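Broad specificity aminotransferase (Leishmania mexicana, PDB 4WB0) probably transfers amino groups between amino acids and 2-oxo acids with pyridoxal 5'-phosphate as cofactor, acting as a homodimer of relaxed substrate selectivity. Local coordinates at residues A36-A47 against N378-N388. Sequence-based numbering, arbitrary orientation.
Sequences AKGPKANLVIGA and NIFITLSGRAN
A41 and N42 run parallel to I379 and F380, joined by three backbone bonds with donors alternating between the two segments: A41 N to N378 O (3.0 Å), F380 N to A41 O (2.9 Å) and L43 N to F380 O, the last bent to 136° at the hydrogen. L43 O then turns to a different strand, accepting N388 N at 2.9 Å. On one face of the pair, A41 CB meets I379 CD1 at 3.8 Å, and residues of helix 394-410 pack against both side chains. On the other lies the F380 ring; with CG anti to its own carbonyl carbon (chi1 -62°) it extends toward A36, whose CB lies 3.4 Å from F380 CZ. K40 CB and A41 O sit at the ring edge, and V44 CG2 touches F380 CB at 3.9 Å. R386, bent at chi3 (79°), brings NH2 to V44 O at 3.0 Å, in the carbonyl plane; water 1 accepts from R386 NE and can donate to V44 O, while water 2 joins NH2 to G46 N. The guanidinium is thus held on several sides, for NH1 is hydrogen-bonded to N195 OD1 and F361 supplies a cation-pi contact. N388 ND2 reaches A47 O at 3.0 Å, approaching from above the carbonyl plane. This two-stranded parallel pairing of N- and C-terminal segments, flanked by helices 25-35 and 394-410, matches the small domain of fold-type I aminotransferases, built from both chain ends.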
# COMPACT_ATOMS: atom_id res chain seq x y z
N ALA A 36 2.80 26.80 13.24
CA ALA A 36 2.69 28.25 13.28
C ALA A 36 2.03 28.70 14.56
O ALA A 36 1.25 27.96 15.19
CB ALA A 36 1.92 28.77 12.07
N LYS A 37 2.32 29.95 14.88
CA LYS A 37 2.19 30.51 16.21
C LYS A 37 0.75 30.91 16.53
O LYS A 37 -0.11 30.03 16.59
CB LYS A 37 3.16 31.69 16.34
CG LYS A 37 4.56 31.37 15.80
CD LYS A 37 4.79 32.00 14.42
CE LYS A 37 6.09 31.52 13.78
NZ LYS A 37 6.69 32.51 12.83
N GLY A 38 0.49 32.21 16.69
CA GLY A 38 -0.77 32.71 17.23
C GLY A 38 -2.03 32.32 16.46
O GLY A 38 -2.18 31.16 16.05
N PRO A 39 -2.96 33.27 16.25
CA PRO A 39 -4.17 32.94 15.46
C PRO A 39 -3.79 32.60 14.01
O PRO A 39 -2.98 33.31 13.41
CB PRO A 39 -5.02 34.22 15.52
CG PRO A 39 -4.40 35.06 16.62
CD PRO A 39 -2.95 34.69 16.66
N LYS A 40 -4.35 31.56 13.45
CA LYS A 40 -3.93 31.15 12.12
C LYS A 40 -5.00 30.38 11.40
O LYS A 40 -5.95 29.92 12.01
CB LYS A 40 -2.66 30.29 12.21
CG LYS A 40 -2.86 28.97 12.99
CD LYS A 40 -1.56 28.14 12.94
CE LYS A 40 -1.42 27.14 14.06
NZ LYS A 40 -2.27 25.97 13.91
N ALA A 41 -4.79 30.20 10.10
CA ALA A 41 -5.66 29.40 9.28
C ALA A 41 -4.77 28.40 8.52
O ALA A 41 -3.93 28.78 7.67
CB ALA A 41 -6.45 30.29 8.33
N ASN A 42 -4.88 27.14 8.90
CA ASN A 42 -4.13 26.08 8.23
C ASN A 42 -4.99 25.53 7.12
O ASN A 42 -5.82 24.64 7.32
CB ASN A 42 -3.71 24.98 9.22
CG ASN A 42 -2.88 23.86 8.56
OD1 ASN A 42 -2.74 23.80 7.31
ND2 ASN A 42 -2.35 22.96 9.41
N LEU A 43 -4.79 26.07 5.92
CA LEU A 43 -5.68 25.77 4.80
C LEU A 43 -4.92 25.01 3.71
O LEU A 43 -5.24 25.14 2.51
CB LEU A 43 -6.28 27.10 4.27
CG LEU A 43 -6.88 28.07 5.36
CD1 LEU A 43 -7.41 29.35 4.77
CD2 LEU A 43 -7.98 27.37 6.04
N VAL A 44 -3.89 24.26 4.10
CA VAL A 44 -2.99 23.65 3.09
C VAL A 44 -3.56 22.39 2.48
O VAL A 44 -3.91 22.39 1.31
CB VAL A 44 -1.61 23.36 3.65
CG1 VAL A 44 -0.65 22.80 2.55
CG2 VAL A 44 -1.02 24.65 4.17
N ILE A 45 -3.70 21.34 3.29
CA ILE A 45 -4.21 20.04 2.86
C ILE A 45 -5.73 20.02 2.81
O ILE A 45 -6.40 20.61 3.64
CB ILE A 45 -3.72 18.93 3.82
CG1 ILE A 45 -2.20 18.84 3.76
CG2 ILE A 45 -4.38 17.58 3.50
CD1 ILE A 45 -1.60 17.86 4.75
N GLY A 46 -6.24 19.29 1.84
CA GLY A 46 -7.67 19.10 1.68
C GLY A 46 -8.20 18.09 2.70
O GLY A 46 -8.53 16.94 2.35
N ALA A 47 -8.28 18.50 3.95
CA ALA A 47 -8.90 17.65 4.98
C ALA A 47 -10.00 18.44 5.64
O ALA A 47 -9.78 19.59 5.99
CB ALA A 47 -7.88 17.17 5.98
N ASN A 378 0.17 34.21 8.59
CA ASN A 378 -0.42 33.01 9.22
C ASN A 378 -1.70 32.58 8.55
O ASN A 378 -2.55 31.89 9.14
CB ASN A 378 -0.67 33.25 10.72
CG ASN A 378 0.53 32.92 11.58
OD1 ASN A 378 1.63 32.70 11.09
ND2 ASN A 378 0.30 32.87 12.89
N ILE A 379 -1.82 32.96 7.28
CA ILE A 379 -2.89 32.42 6.46
C ILE A 379 -2.22 31.45 5.47
O ILE A 379 -1.64 31.88 4.48
CB ILE A 379 -3.68 33.54 5.73
CG1 ILE A 379 -4.31 34.50 6.74
CG2 ILE A 379 -4.74 32.96 4.86
CD1 ILE A 379 -5.28 33.82 7.75
N PHE A 380 -2.30 30.16 5.76
CA PHE A 380 -1.49 29.20 5.02
C PHE A 380 -2.25 28.62 3.86
O PHE A 380 -2.94 27.61 3.95
CB PHE A 380 -0.96 28.13 5.98
CG PHE A 380 -0.05 28.72 7.03
CD1 PHE A 380 1.27 29.02 6.73
CD2 PHE A 380 -0.55 29.06 8.28
CE1 PHE A 380 2.10 29.59 7.65
CE2 PHE A 380 0.28 29.63 9.23
CZ PHE A 380 1.61 29.90 8.91
N ILE A 381 -2.12 29.33 2.75
CA ILE A 381 -2.63 28.87 1.46
C ILE A 381 -1.44 28.53 0.60
O ILE A 381 -0.34 28.93 0.92
CB ILE A 381 -3.50 29.93 0.78
CG1 ILE A 381 -2.66 31.16 0.43
CG2 ILE A 381 -4.64 30.32 1.71
CD1 ILE A 381 -3.42 32.23 -0.33
N THR A 382 -1.65 27.80 -0.48
CA THR A 382 -0.52 27.33 -1.26
C THR A 382 -0.01 28.45 -2.10
O THR A 382 -0.70 29.46 -2.27
CB THR A 382 -0.87 26.15 -2.19
OG1 THR A 382 -1.72 26.60 -3.26
CG2 THR A 382 -1.52 25.05 -1.43
N LEU A 383 1.19 28.29 -2.62
CA LEU A 383 1.76 29.35 -3.45
C LEU A 383 1.02 29.58 -4.77
O LEU A 383 1.15 30.64 -5.37
CB LEU A 383 3.23 29.04 -3.74
CG LEU A 383 4.16 29.36 -2.57
CD1 LEU A 383 5.56 28.83 -2.85
CD2 LEU A 383 4.20 30.86 -2.30
N SER A 384 0.24 28.58 -5.18
CA SER A 384 -0.61 28.67 -6.37
C SER A 384 -1.97 29.32 -6.09
O SER A 384 -2.81 29.43 -6.98
CB SER A 384 -0.83 27.26 -6.94
OG SER A 384 -1.48 26.42 -5.99
N GLY A 385 -2.19 29.72 -4.83
CA GLY A 385 -3.43 30.36 -4.40
C GLY A 385 -4.55 29.39 -4.02
O GLY A 385 -5.73 29.79 -4.01
N ARG A 386 -4.22 28.13 -3.72
CA ARG A 386 -5.27 27.16 -3.39
C ARG A 386 -5.51 27.21 -1.90
O ARG A 386 -4.54 27.17 -1.13
CB ARG A 386 -4.91 25.72 -3.80
CG ARG A 386 -6.06 24.77 -3.67
CD ARG A 386 -5.62 23.33 -3.85
NE ARG A 386 -4.97 22.78 -2.66
CZ ARG A 386 -4.87 21.47 -2.44
NH1 ARG A 386 -5.32 20.60 -3.36
NH2 ARG A 386 -4.31 21.01 -1.34
N ALA A 387 -6.77 27.30 -1.48
CA ALA A 387 -7.10 27.40 -0.07
C ALA A 387 -8.13 26.32 0.30
O ALA A 387 -9.17 26.21 -0.35
CB ALA A 387 -7.63 28.78 0.25
N ASN A 388 -7.83 25.51 1.33
CA ASN A 388 -8.83 24.56 1.82
C ASN A 388 -9.92 25.29 2.62
O ASN A 388 -9.75 25.58 3.82
CB ASN A 388 -8.19 23.45 2.67
CG ASN A 388 -9.23 22.56 3.29
OD1 ASN A 388 -10.30 22.33 2.71
ND2 ASN A 388 -8.94 22.05 4.48
O HOH W 1 -4.83 24.47 -0.33
O HOH W 2 -4.61 18.05 -0.39